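PDB 6ED2: glycosyl hydrolase family 2, TIM barrel domain protein from Faecalibacterium prausnitzii A2-165, which probably hydrolyses beta-glucuronides as a gut bacterial beta-glucuronidase, releasing the glucuronic acid cap from its conjugates. Local coordinates for residues L42-W46 and I196-V200; E96-P102 and Y150-L156; G107-R113 and W201-K207; V125-V130 and T143-R149. One frame throughout, in Å; residues are numbered along the deposited sequence.

Contact 1 of 4, residues L42-W46 and I196-V200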
# COMPACT_ATOMS: atom_id res chain seq x y z
N LEU A 42 -14.40 -36.89 -6.80
CA LEU A 42 -15.71 -36.25 -6.79
C LEU A 42 -15.61 -34.75 -6.55
O LEU A 42 -16.62 -34.11 -6.24
CB LEU A 42 -16.61 -36.88 -5.72
CG LEU A 42 -16.86 -38.40 -5.77
CD1 LEU A 42 -17.82 -38.79 -4.67
CD2 LEU A 42 -17.45 -38.81 -7.12
N ASP A 43 -14.42 -34.17 -6.66
CA ASP A 43 -14.28 -32.73 -6.51
C ASP A 43 -15.02 -32.02 -7.63
O ASP A 43 -15.16 -32.55 -8.73
CB ASP A 43 -12.80 -32.31 -6.53
CG ASP A 43 -11.99 -32.93 -5.38
OD1 ASP A 43 -12.62 -33.50 -4.44
OD2 ASP A 43 -10.74 -32.85 -5.41
N GLY A 44 -15.49 -30.83 -7.35
CA GLY A 44 -16.14 -30.05 -8.37
C GLY A 44 -17.13 -29.11 -7.72
O GLY A 44 -16.98 -28.74 -6.56
N MET A 45 -18.13 -28.72 -8.50
CA MET A 45 -19.21 -27.90 -7.98
C MET A 45 -20.23 -28.82 -7.35
O MET A 45 -20.76 -29.72 -8.02
CB MET A 45 -19.85 -27.04 -9.06
CG MET A 45 -18.97 -25.97 -9.63
SD MET A 45 -18.38 -24.75 -8.42
CE MET A 45 -19.84 -24.33 -7.57
N TRP A 46 -20.51 -28.62 -6.06
CA TRP A 46 -21.58 -29.31 -5.36
C TRP A 46 -22.70 -28.33 -5.10
O TRP A 46 -22.60 -27.14 -5.42
CB TRP A 46 -21.08 -29.92 -4.04
CG TRP A 46 -20.05 -31.04 -4.13
CD1 TRP A 46 -19.09 -31.21 -5.09
CD2 TRP A 46 -19.88 -32.11 -3.19
NE1 TRP A 46 -18.32 -32.32 -4.80
CE2 TRP A 46 -18.79 -32.89 -3.64
CE3 TRP A 46 -20.53 -32.47 -2.01
CZ2 TRP A 46 -18.35 -34.03 -2.96
CZ3 TRP A 46 -20.09 -33.61 -1.32
CH2 TRP A 46 -19.01 -34.37 -1.81
N ILE A 196 -15.76 -28.32 3.16
CA ILE A 196 -15.10 -29.56 2.76
C ILE A 196 -13.78 -29.15 2.11
O ILE A 196 -13.75 -28.72 0.95
CB ILE A 196 -15.96 -30.41 1.83
CG1 ILE A 196 -17.27 -30.77 2.50
CG2 ILE A 196 -15.22 -31.69 1.47
CD1 ILE A 196 -18.03 -31.82 1.74
N HIS A 197 -12.70 -29.30 2.86
CA HIS A 197 -11.43 -28.68 2.55
C HIS A 197 -10.54 -29.53 1.66
O HIS A 197 -9.53 -29.01 1.16
CB HIS A 197 -10.67 -28.38 3.85
CG HIS A 197 -11.27 -27.28 4.66
ND1 HIS A 197 -11.10 -27.17 6.02
CD2 HIS A 197 -12.04 -26.23 4.29
CE1 HIS A 197 -11.74 -26.10 6.46
NE2 HIS A 197 -12.31 -25.50 5.43
N ARG A 198 -10.84 -30.80 1.48
CA ARG A 198 -9.88 -31.70 0.84
C ARG A 198 -10.59 -32.60 -0.15
O ARG A 198 -11.83 -32.71 -0.13
CB ARG A 198 -9.15 -32.53 1.90
CG ARG A 198 -8.19 -31.69 2.73
CD ARG A 198 -7.66 -32.44 3.96
NE ARG A 198 -7.07 -31.48 4.89
CZ ARG A 198 -6.52 -31.79 6.06
NH1 ARG A 198 -6.46 -33.06 6.47
NH2 ARG A 198 -6.02 -30.83 6.82
N PRO A 199 -9.85 -33.23 -1.06
CA PRO A 199 -10.48 -34.09 -2.07
C PRO A 199 -11.37 -35.17 -1.48
O PRO A 199 -11.06 -35.76 -0.43
CB PRO A 199 -9.28 -34.71 -2.80
CG PRO A 199 -8.23 -33.66 -2.69
CD PRO A 199 -8.44 -32.96 -1.38
N VAL A 200 -12.50 -35.40 -2.16
CA VAL A 200 -13.46 -36.46 -1.87
C VAL A 200 -13.32 -37.52 -2.97
O VAL A 200 -13.08 -37.19 -4.13
CB VAL A 200 -14.89 -35.90 -1.82
CG1 VAL A 200 -15.94 -37.02 -1.59
CG2 VAL A 200 -15.00 -34.77 -0.77
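V200 and W46 meet in the closely packed half of this contact, inside the beta-sandwich that forms the sugar-binding domain of glycosyl hydrolase family 2. With V200 CG1 anti to the backbone N (chi1 177°), that methyl reaches the benzo edge of the indole, near the ring plane and 4.1 Å from W46 CH2. The same V200 CG1 also meets L42 CD1 at 4.0 Å, so one methyl serves both neighbours. I196 crosses the indole at about a right angle, its CD1 4.1 Å from W46 CZ3. Y95 and T97 of strand 92-101 add further packing on the indole, whose nitrogen is satisfied within its own segment: W46 NE1 donates to L42 O at 2.9 Å, close to the ring plane, which helps fix the ring's rotation.

Toward D43, which is partly exposed, methyl packing gives way to a polar bond and a carboxylate resting on the proline ring. D43 OD1 accepts from V200 N at 3.0 Å, in a nearly straight bond (166°) that uses its syn lone pair. D43 OD2 lies 3.5 Å from P199 CB. Replacing D43 by an alanine would probably leave the V200 N-H without its mate and remove the carboxylate that lies against P199. Beside it, backbone as well as side chain holds V200, for L42 N donates to V200 O at 3.0 Å.

Contact 2 of 4, residues E96-P102 and Y150-L156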
# COMPACT_ATOMS: atom_id res chain seq x y z
N GLU A 96 -24.18 -31.40 -1.06
CA GLU A 96 -24.91 -32.42 -1.79
C GLU A 96 -24.32 -32.56 -3.19
O GLU A 96 -24.02 -31.56 -3.84
CB GLU A 96 -26.40 -32.09 -1.89
CG GLU A 96 -27.25 -33.18 -2.55
CD GLU A 96 -28.61 -32.67 -3.05
OE1 GLU A 96 -29.49 -32.36 -2.22
OE2 GLU A 96 -28.79 -32.58 -4.28
N THR A 97 -24.13 -33.80 -3.63
CA THR A 97 -23.76 -34.05 -5.01
C THR A 97 -24.32 -35.40 -5.41
O THR A 97 -25.07 -36.03 -4.66
CB THR A 97 -22.25 -33.93 -5.21
OG1 THR A 97 -21.96 -34.04 -6.61
CG2 THR A 97 -21.47 -35.02 -4.44
N SER A 98 -23.98 -35.83 -6.62
CA SER A 98 -24.43 -37.10 -7.16
C SER A 98 -23.22 -37.83 -7.69
O SER A 98 -22.28 -37.21 -8.18
CB SER A 98 -25.45 -36.94 -8.31
OG SER A 98 -26.62 -36.30 -7.84
N PHE A 99 -23.25 -39.15 -7.60
CA PHE A 99 -22.15 -39.92 -8.15
C PHE A 99 -22.72 -41.16 -8.80
O PHE A 99 -23.77 -41.69 -8.39
CB PHE A 99 -21.09 -40.29 -7.10
CG PHE A 99 -21.60 -41.15 -5.96
CD1 PHE A 99 -21.47 -42.53 -6.00
CD2 PHE A 99 -22.19 -40.57 -4.85
CE1 PHE A 99 -21.93 -43.32 -4.94
CE2 PHE A 99 -22.65 -41.36 -3.78
CZ PHE A 99 -22.52 -42.73 -3.83
N PHE A 100 -22.04 -41.60 -9.83
CA PHE A 100 -22.48 -42.74 -10.61
C PHE A 100 -21.69 -43.95 -10.17
O PHE A 100 -20.46 -43.87 -10.05
CB PHE A 100 -22.29 -42.50 -12.11
CG PHE A 100 -22.94 -43.55 -12.96
CD1 PHE A 100 -24.29 -43.49 -13.24
CD2 PHE A 100 -22.20 -44.63 -13.44
CE1 PHE A 100 -24.89 -44.46 -14.03
CE2 PHE A 100 -22.79 -45.61 -14.22
CZ PHE A 100 -24.14 -45.52 -14.52
N VAL A 101 -22.37 -45.05 -9.95
CA VAL A 101 -21.71 -46.32 -9.65
C VAL A 101 -21.86 -47.22 -10.87
O VAL A 101 -22.98 -47.61 -11.20
CB VAL A 101 -22.30 -46.98 -8.39
CG1 VAL A 101 -21.65 -48.33 -8.17
CG2 VAL A 101 -22.12 -46.07 -7.18
N PRO A 102 -20.77 -47.57 -11.54
CA PRO A 102 -20.89 -48.42 -12.73
C PRO A 102 -21.46 -49.79 -12.39
O PRO A 102 -21.27 -50.31 -11.29
CB PRO A 102 -19.45 -48.53 -13.23
CG PRO A 102 -18.71 -47.38 -12.59
CD PRO A 102 -19.40 -47.13 -11.29
N TYR A 150 -26.68 -49.71 -8.54
CA TYR A 150 -25.61 -49.98 -9.50
C TYR A 150 -26.03 -49.58 -10.92
O TYR A 150 -27.19 -49.73 -11.31
CB TYR A 150 -25.21 -51.45 -9.43
CG TYR A 150 -24.46 -51.75 -8.15
CD1 TYR A 150 -23.06 -51.78 -8.12
CD2 TYR A 150 -25.14 -51.96 -6.95
CE1 TYR A 150 -22.37 -52.02 -6.94
CE2 TYR A 150 -24.46 -52.20 -5.77
CZ TYR A 150 -23.08 -52.24 -5.77
OH TYR A 150 -22.42 -52.48 -4.60
N ASN A 151 -25.06 -49.05 -11.68
CA ASN A 151 -25.30 -48.42 -12.98
C ASN A 151 -26.37 -47.33 -12.91
O ASN A 151 -27.14 -47.12 -13.84
CB ASN A 151 -25.64 -49.44 -14.07
CG ASN A 151 -24.99 -49.10 -15.40
OD1 ASN A 151 -23.75 -49.00 -15.51
ND2 ASN A 151 -25.81 -48.89 -16.44
N GLN A 152 -26.39 -46.61 -11.79
CA GLN A 152 -27.28 -45.47 -11.64
C GLN A 152 -26.55 -44.37 -10.90
O GLN A 152 -25.45 -44.56 -10.38
CB GLN A 152 -28.57 -45.84 -10.89
CG GLN A 152 -29.31 -46.99 -11.53
CD GLN A 152 -30.49 -47.42 -10.73
OE1 GLN A 152 -31.33 -46.61 -10.33
NE2 GLN A 152 -30.58 -48.72 -10.46
N PHE A 153 -27.20 -43.20 -10.86
CA PHE A 153 -26.71 -42.11 -10.03
C PHE A 153 -27.18 -42.28 -8.59
O PHE A 153 -28.23 -42.88 -8.32
CB PHE A 153 -27.17 -40.77 -10.60
CG PHE A 153 -26.36 -40.33 -11.79
CD1 PHE A 153 -25.10 -39.77 -11.62
CD2 PHE A 153 -26.85 -40.51 -13.08
CE1 PHE A 153 -24.33 -39.38 -12.70
CE2 PHE A 153 -26.08 -40.13 -14.19
CZ PHE A 153 -24.82 -39.56 -14.00
N ASN A 154 -26.37 -41.78 -7.66
CA ASN A 154 -26.63 -41.88 -6.24
C ASN A 154 -26.45 -40.51 -5.60
O ASN A 154 -25.56 -39.75 -5.99
CB ASN A 154 -25.68 -42.90 -5.61
CG ASN A 154 -25.94 -44.31 -6.12
OD1 ASN A 154 -26.70 -45.06 -5.51
ND2 ASN A 154 -25.33 -44.66 -7.25
N LYS A 155 -27.30 -40.21 -4.62
CA LYS A 155 -27.25 -38.92 -3.94
C LYS A 155 -26.32 -38.99 -2.73
O LYS A 155 -26.46 -39.87 -1.87
CB LYS A 155 -28.64 -38.47 -3.50
CG LYS A 155 -28.59 -37.15 -2.76
CD LYS A 155 -29.85 -36.34 -2.97
CE LYS A 155 -29.87 -35.74 -4.36
NZ LYS A 155 -31.16 -35.03 -4.58
N LEU A 156 -25.37 -38.07 -2.67
CA LEU A 156 -24.46 -37.93 -1.54
C LEU A 156 -24.80 -36.63 -0.84
O LEU A 156 -24.67 -35.55 -1.42
CB LEU A 156 -23.01 -37.91 -2.01
CG LEU A 156 -21.94 -37.56 -0.99
CD1 LEU A 156 -22.07 -38.44 0.27
CD2 LEU A 156 -20.58 -37.74 -1.66
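F99 O draws N154 N to 2.7 Å, the shortest sound hydrogen bond between these neighbouring antiparallel strands, and F153 CA adds a CA-H...O contact to the same oxygen. F99 N returns a bond to N154 O, making F99 and N154 a hydrogen-bonded pair, as are T97 and L156. Such ladders build the sheets of the family 2 sugar-binding beta-sandwich.

On the face carrying F99, N154 and L156, F99 CG sits between the backbone N and the carbonyl carbon (chi1 61°), a position that lays the ring beside N154. N154 CB then stands 3.8 Å from the ring centroid, a CH-pi contact over the face, while L156 CB meets the ring edge with F99 CE2 at 3.9 Å. The N154 amide is held from outside, its OD1 accepting from R149 N and N126 ND2.

The other face joins F100 to F153 in a T-shaped stack, centroids 5.1 Å apart and planes at 69°. F100 CD1 points over the centre of the F153 ring, and F100 CZ comes 3.6 Å from N151 OD1, which accepts from A103 N. An alanine in place of F100 is likely to leave that F153 face without the ring edge that meets it and open a gap beside N151, where R38 of a neighbouring subunit also packs.

At the far end E96 OE2 forms a salt bridge with K155 NZ at 3.4 Å, while E96 OE1 accepts from L65 N. D64 binds the same ammonium, and two carboxylates so close would be expected to favour the protonated lysine.

Contact 3 of 4, residues G107-R113 and W201-K207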
# COMPACT_ATOMS: atom_id res chain seq x y z
N GLY A 107 -19.89 -56.43 -6.84
CA GLY A 107 -18.97 -57.36 -6.24
C GLY A 107 -17.77 -56.72 -5.56
O GLY A 107 -17.12 -57.37 -4.73
N TRP A 108 -17.44 -55.48 -5.90
CA TRP A 108 -16.45 -54.72 -5.18
C TRP A 108 -17.08 -54.07 -3.95
O TRP A 108 -18.30 -53.85 -3.90
CB TRP A 108 -15.89 -53.60 -6.05
CG TRP A 108 -14.63 -53.82 -6.79
CD1 TRP A 108 -13.37 -53.57 -6.34
CD2 TRP A 108 -14.50 -54.20 -8.16
NE1 TRP A 108 -12.46 -53.81 -7.34
CE2 TRP A 108 -13.12 -54.20 -8.47
CE3 TRP A 108 -15.41 -54.58 -9.16
CZ2 TRP A 108 -12.63 -54.56 -9.72
CZ3 TRP A 108 -14.91 -54.94 -10.40
CH2 TRP A 108 -13.54 -54.92 -10.67
N ASP A 109 -16.25 -53.74 -2.97
CA ASP A 109 -16.68 -52.81 -1.93
C ASP A 109 -16.71 -51.39 -2.49
O ASP A 109 -15.80 -50.98 -3.21
CB ASP A 109 -15.75 -52.88 -0.72
CG ASP A 109 -16.42 -53.51 0.50
OD1 ASP A 109 -17.65 -53.78 0.49
OD2 ASP A 109 -15.68 -53.76 1.47
N ILE A 110 -17.77 -50.66 -2.16
CA ILE A 110 -17.96 -49.28 -2.61
C ILE A 110 -17.81 -48.37 -1.41
O ILE A 110 -18.63 -48.44 -0.48
CB ILE A 110 -19.32 -49.06 -3.28
CG1 ILE A 110 -19.70 -50.23 -4.20
CG2 ILE A 110 -19.29 -47.75 -4.08
CD1 ILE A 110 -18.72 -50.47 -5.32
N VAL A 111 -16.79 -47.52 -1.44
CA VAL A 111 -16.39 -46.72 -0.28
C VAL A 111 -16.15 -45.28 -0.71
O VAL A 111 -15.41 -45.03 -1.68
CB VAL A 111 -15.11 -47.29 0.37
CG1 VAL A 111 -14.80 -46.56 1.67
CG2 VAL A 111 -15.22 -48.82 0.60
N LEU A 112 -16.72 -44.33 0.04
CA LEU A 112 -16.43 -42.91 -0.10
C LEU A 112 -15.34 -42.49 0.89
O LEU A 112 -15.41 -42.83 2.07
CB LEU A 112 -17.68 -42.08 0.16
CG LEU A 112 -18.81 -42.32 -0.83
CD1 LEU A 112 -20.10 -41.74 -0.28
CD2 LEU A 112 -18.44 -41.71 -2.19
N ARG A 113 -14.34 -41.75 0.41
CA ARG A 113 -13.32 -41.14 1.27
C ARG A 113 -13.48 -39.63 1.28
O ARG A 113 -13.56 -38.99 0.22
CB ARG A 113 -11.91 -41.50 0.81
CG ARG A 113 -10.83 -40.51 1.34
CD ARG A 113 -10.52 -40.68 2.86
NE ARG A 113 -9.95 -41.99 3.17
CZ ARG A 113 -8.64 -42.28 3.18
NH1 ARG A 113 -7.73 -41.35 2.89
NH2 ARG A 113 -8.24 -43.52 3.47
N TRP A 201 -13.45 -38.79 -2.59
CA TRP A 201 -13.14 -39.87 -3.52
C TRP A 201 -14.20 -40.96 -3.46
O TRP A 201 -14.74 -41.29 -2.41
CB TRP A 201 -11.80 -40.54 -3.23
CG TRP A 201 -10.64 -39.64 -3.16
CD1 TRP A 201 -10.12 -39.06 -2.04
CD2 TRP A 201 -9.80 -39.24 -4.25
NE1 TRP A 201 -9.01 -38.32 -2.37
CE2 TRP A 201 -8.79 -38.41 -3.72
CE3 TRP A 201 -9.81 -39.49 -5.63
CZ2 TRP A 201 -7.79 -37.83 -4.51
CZ3 TRP A 201 -8.81 -38.92 -6.42
CH2 TRP A 201 -7.83 -38.09 -5.86
N LEU A 202 -14.44 -41.54 -4.63
CA LEU A 202 -15.28 -42.72 -4.77
C LEU A 202 -14.36 -43.87 -5.15
O LEU A 202 -13.57 -43.76 -6.10
CB LEU A 202 -16.37 -42.50 -5.83
CG LEU A 202 -17.26 -43.69 -6.22
CD1 LEU A 202 -18.19 -44.06 -5.08
CD2 LEU A 202 -18.05 -43.39 -7.49
N MET A 203 -14.42 -44.95 -4.37
CA MET A 203 -13.49 -46.05 -4.52
C MET A 203 -14.23 -47.36 -4.74
O MET A 203 -15.31 -47.57 -4.18
CB MET A 203 -12.60 -46.17 -3.27
CG MET A 203 -11.72 -44.94 -3.01
SD MET A 203 -10.77 -45.06 -1.47
CE MET A 203 -12.07 -44.93 -0.28
N ALA A 204 -13.66 -48.23 -5.56
CA ALA A 204 -14.06 -49.63 -5.62
C ALA A 204 -12.88 -50.44 -5.11
O ALA A 204 -11.78 -50.36 -5.67
CB ALA A 204 -14.45 -50.05 -7.04
N LEU A 205 -13.09 -51.17 -4.01
CA LEU A 205 -12.02 -51.89 -3.33
C LEU A 205 -12.38 -53.36 -3.17
O LEU A 205 -13.55 -53.68 -2.93
CB LEU A 205 -11.74 -51.27 -1.95
CG LEU A 205 -11.53 -49.76 -1.90
CD1 LEU A 205 -11.52 -49.27 -0.48
CD2 LEU A 205 -10.23 -49.39 -2.61
N PRO A 206 -11.42 -54.26 -3.28
CA PRO A 206 -11.71 -55.67 -2.99
C PRO A 206 -12.19 -55.83 -1.55
O PRO A 206 -11.77 -55.11 -0.65
CB PRO A 206 -10.36 -56.38 -3.22
CG PRO A 206 -9.49 -55.40 -3.94
CD PRO A 206 -9.98 -54.03 -3.51
N LYS A 207 -13.10 -56.78 -1.35
CA LYS A 207 -13.63 -56.99 -0.01
C LYS A 207 -12.56 -57.47 0.96
O LYS A 207 -12.61 -57.14 2.14
CB LYS A 207 -14.82 -57.95 -0.10
CG LYS A 207 -16.09 -57.16 -0.40
CD LYS A 207 -17.14 -57.95 -1.13
CE LYS A 207 -18.43 -57.16 -1.13
NZ LYS A 207 -19.54 -58.00 -1.63
O HOH W 1 -14.18 -58.04 -3.87
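Six backbone hydrogen bonds tie segment 107-113 to segment 201-207, two for each of the pairs D109 with L205, V111 with M203, and R113 with W201. The shortest runs from D109 N to L205 O at 2.7 Å.

Apolar contacts divide by face. On the face of I110, L112, L202 and A204, L202 CD1 touches both I110 CG2 and, at 3.7 Å, L112 CD2. A204 CB lies over the five-membered ring of W108, 4.0 Å from its centroid, in a CH-pi contact. These antiparallel strands belong to the jelly-roll-like beta-sandwich of the family 2 sugar-binding domain, and L42 of strand 38-51 packs on L112. On the opposite face the last bond of M203 is turned aside (chi3 -69°), setting CE 3.6 Å from R113 CB and also against V111 CG1. R113 CG approaches the edge of the W201 indole, 3.7 Å from CD1.

Polar links gather at the ends. The guanidinium of R113 leaves the contact for a salt bridge with D141, while D109 OD2 forms a salt bridge with R209, and OD1 a hydrogen bond with T145 OG1. At the exposed end, one water donates to G107 O at 3.1 Å and accepts from K207 N at 3.0 Å.

Contact 4 of 4, residues V125-V130 and T143-R149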
# COMPACT_ATOMS: atom_id res chain seq x y z
N VAL A 125 -26.21 -41.43 2.02
CA VAL A 125 -26.25 -41.83 0.63
C VAL A 125 -27.67 -42.33 0.34
O VAL A 125 -28.18 -43.21 1.05
CB VAL A 125 -25.19 -42.89 0.30
CG1 VAL A 125 -25.45 -43.54 -1.04
CG2 VAL A 125 -23.83 -42.22 0.30
N ASN A 126 -28.31 -41.74 -0.67
CA ASN A 126 -29.72 -42.03 -0.98
C ASN A 126 -30.58 -41.96 0.27
O ASN A 126 -31.43 -42.81 0.51
CB ASN A 126 -29.86 -43.39 -1.65
CG ASN A 126 -29.04 -43.49 -2.93
OD1 ASN A 126 -28.93 -42.51 -3.68
ND2 ASN A 126 -28.43 -44.65 -3.16
N GLY A 127 -30.35 -40.94 1.09
CA GLY A 127 -31.16 -40.71 2.25
C GLY A 127 -30.83 -41.53 3.48
O GLY A 127 -31.44 -41.29 4.53
N VAL A 128 -29.90 -42.49 3.42
CA VAL A 128 -29.60 -43.32 4.58
C VAL A 128 -28.22 -42.95 5.13
O VAL A 128 -27.24 -42.83 4.38
CB VAL A 128 -29.72 -44.83 4.26
CG1 VAL A 128 -30.50 -45.08 2.97
CG2 VAL A 128 -28.40 -45.54 4.26
N GLU A 129 -28.16 -42.77 6.46
CA GLU A 129 -26.94 -42.37 7.15
C GLU A 129 -25.93 -43.51 7.14
O GLU A 129 -26.26 -44.64 7.51
CB GLU A 129 -27.25 -41.95 8.59
CG GLU A 129 -26.12 -41.21 9.30
CD GLU A 129 -26.60 -40.38 10.50
OE1 GLU A 129 -27.82 -40.34 10.76
OE2 GLU A 129 -25.75 -39.77 11.18
N VAL A 130 -24.69 -43.22 6.73
CA VAL A 130 -23.69 -44.25 6.49
C VAL A 130 -22.37 -43.95 7.19
O VAL A 130 -21.45 -44.78 7.19
CB VAL A 130 -23.43 -44.45 4.98
CG1 VAL A 130 -24.60 -45.14 4.30
CG2 VAL A 130 -23.10 -43.12 4.31
N THR A 143 -18.61 -46.73 3.94
CA THR A 143 -18.85 -47.89 3.10
C THR A 143 -20.29 -47.87 2.62
O THR A 143 -21.22 -47.76 3.44
CB THR A 143 -18.55 -49.18 3.86
OG1 THR A 143 -17.13 -49.36 3.94
CG2 THR A 143 -19.16 -50.39 3.15
N VAL A 144 -20.50 -47.93 1.30
CA VAL A 144 -21.86 -47.76 0.80
C VAL A 144 -22.22 -48.91 -0.14
O VAL A 144 -23.15 -48.80 -0.96
CB VAL A 144 -22.03 -46.39 0.12
CG1 VAL A 144 -21.74 -45.27 1.11
CG2 VAL A 144 -21.13 -46.28 -1.08
N THR A 145 -21.50 -50.02 0.00
CA THR A 145 -21.65 -51.18 -0.88
C THR A 145 -23.10 -51.62 -1.02
O THR A 145 -23.57 -51.89 -2.14
CB THR A 145 -20.81 -52.33 -0.34
OG1 THR A 145 -19.45 -51.90 -0.28
CG2 THR A 145 -20.94 -53.56 -1.25
N ASN A 146 -23.83 -51.72 0.08
CA ASN A 146 -25.20 -52.22 0.05
C ASN A 146 -26.23 -51.12 0.03
O ASN A 146 -27.41 -51.41 0.20
CB ASN A 146 -25.47 -53.14 1.23
CG ASN A 146 -24.53 -54.32 1.25
OD1 ASN A 146 -23.91 -54.61 2.28
ND2 ASN A 146 -24.38 -54.99 0.11
N ILE A 147 -25.82 -49.86 -0.15
CA ILE A 147 -26.75 -48.75 -0.19
C ILE A 147 -26.90 -48.17 -1.60
O ILE A 147 -27.96 -47.60 -1.91
CB ILE A 147 -26.32 -47.66 0.81
CG1 ILE A 147 -26.08 -48.27 2.19
CG2 ILE A 147 -27.35 -46.57 0.90
CD1 ILE A 147 -27.34 -48.88 2.80
N VAL A 148 -25.89 -48.29 -2.44
CA VAL A 148 -25.92 -47.65 -3.76
C VAL A 148 -26.77 -48.46 -4.72
O VAL A 148 -26.92 -49.68 -4.58
CB VAL A 148 -24.49 -47.47 -4.30
CG1 VAL A 148 -23.74 -46.41 -3.50
CG2 VAL A 148 -23.75 -48.80 -4.28
N ARG A 149 -27.32 -47.78 -5.72
CA ARG A 149 -27.90 -48.44 -6.88
C ARG A 149 -26.84 -48.52 -7.96
O ARG A 149 -26.18 -47.52 -8.26
CB ARG A 149 -29.13 -47.68 -7.39
CG ARG A 149 -30.12 -47.25 -6.33
CD ARG A 149 -30.61 -45.83 -6.62
NE ARG A 149 -31.50 -45.30 -5.59
CZ ARG A 149 -31.71 -44.00 -5.39
NH1 ARG A 149 -32.55 -43.60 -4.43
NH2 ARG A 149 -31.08 -43.10 -6.14
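V125 CG2 and V144 CG1, 3.8 Å apart, form the buried centre of this contact, their side chains crossing at about a right angle. V130 CG2 joins them at 4.1 Å from V144 CG1. Next outward is I147: with CG2 anti to the backbone N and CG1 beside it (chi1 -51°), its CG2 branch packs on V125 and V128, while CG1 also reaches V130. I147 CG2 meets V128 CG2 at 3.7 Å, whereas the I147 and V130 side chains run past each other in opposite directions, CG1 to CG1 4.1 Å.

V125, V128 and V130 are presented by a beta hairpin: V125 to V128 is a type I' turn between strands 120-125 and 128-134, closed by V125 N to V128 O and V128 N to V125 O. The loop against it, between strands 140-143 and 152-161, is itself folded, since V144 O accepts from both I147 N and V148 N.

At the polar edge the turn residue N126 carries the contact. Its ND2 donates to I147 O at 3.2 Å, with the acceptor in the amide plane but the donor 38° above the carbonyl plane. The R149 guanidinium stacks on the N126 amide, planes 19° apart, with N126 OD1 over one guanidinium face and no hydrogen bond between them. N126 is also held by strand 152-161, its OD1 accepting from K155 N.

How the contacts relate
All four contacts lie in the sugar-binding domain and reach one antiparallel sheet system, with centres 10 to 19 Å apart. Along the chain, contact 1 encloses contact 2, contact 3 alternates with contacts 1 and 2, and contact 4 is nested inside the other three. Contact 1 touches contact 2 through W46 and T97, and contact 3 through L42 and L112. In the sheet, strand 38-51 is a neighbour of both 92-101 and 200-205. Contact 4 adjoins contacts 2 and 3 by polar links, Y150 OH with T145 O and I110 O with V144 N, but comes no nearer than about 9 Å to contact 1. Segments far apart in sequence are thus brought together in one sandwich domain.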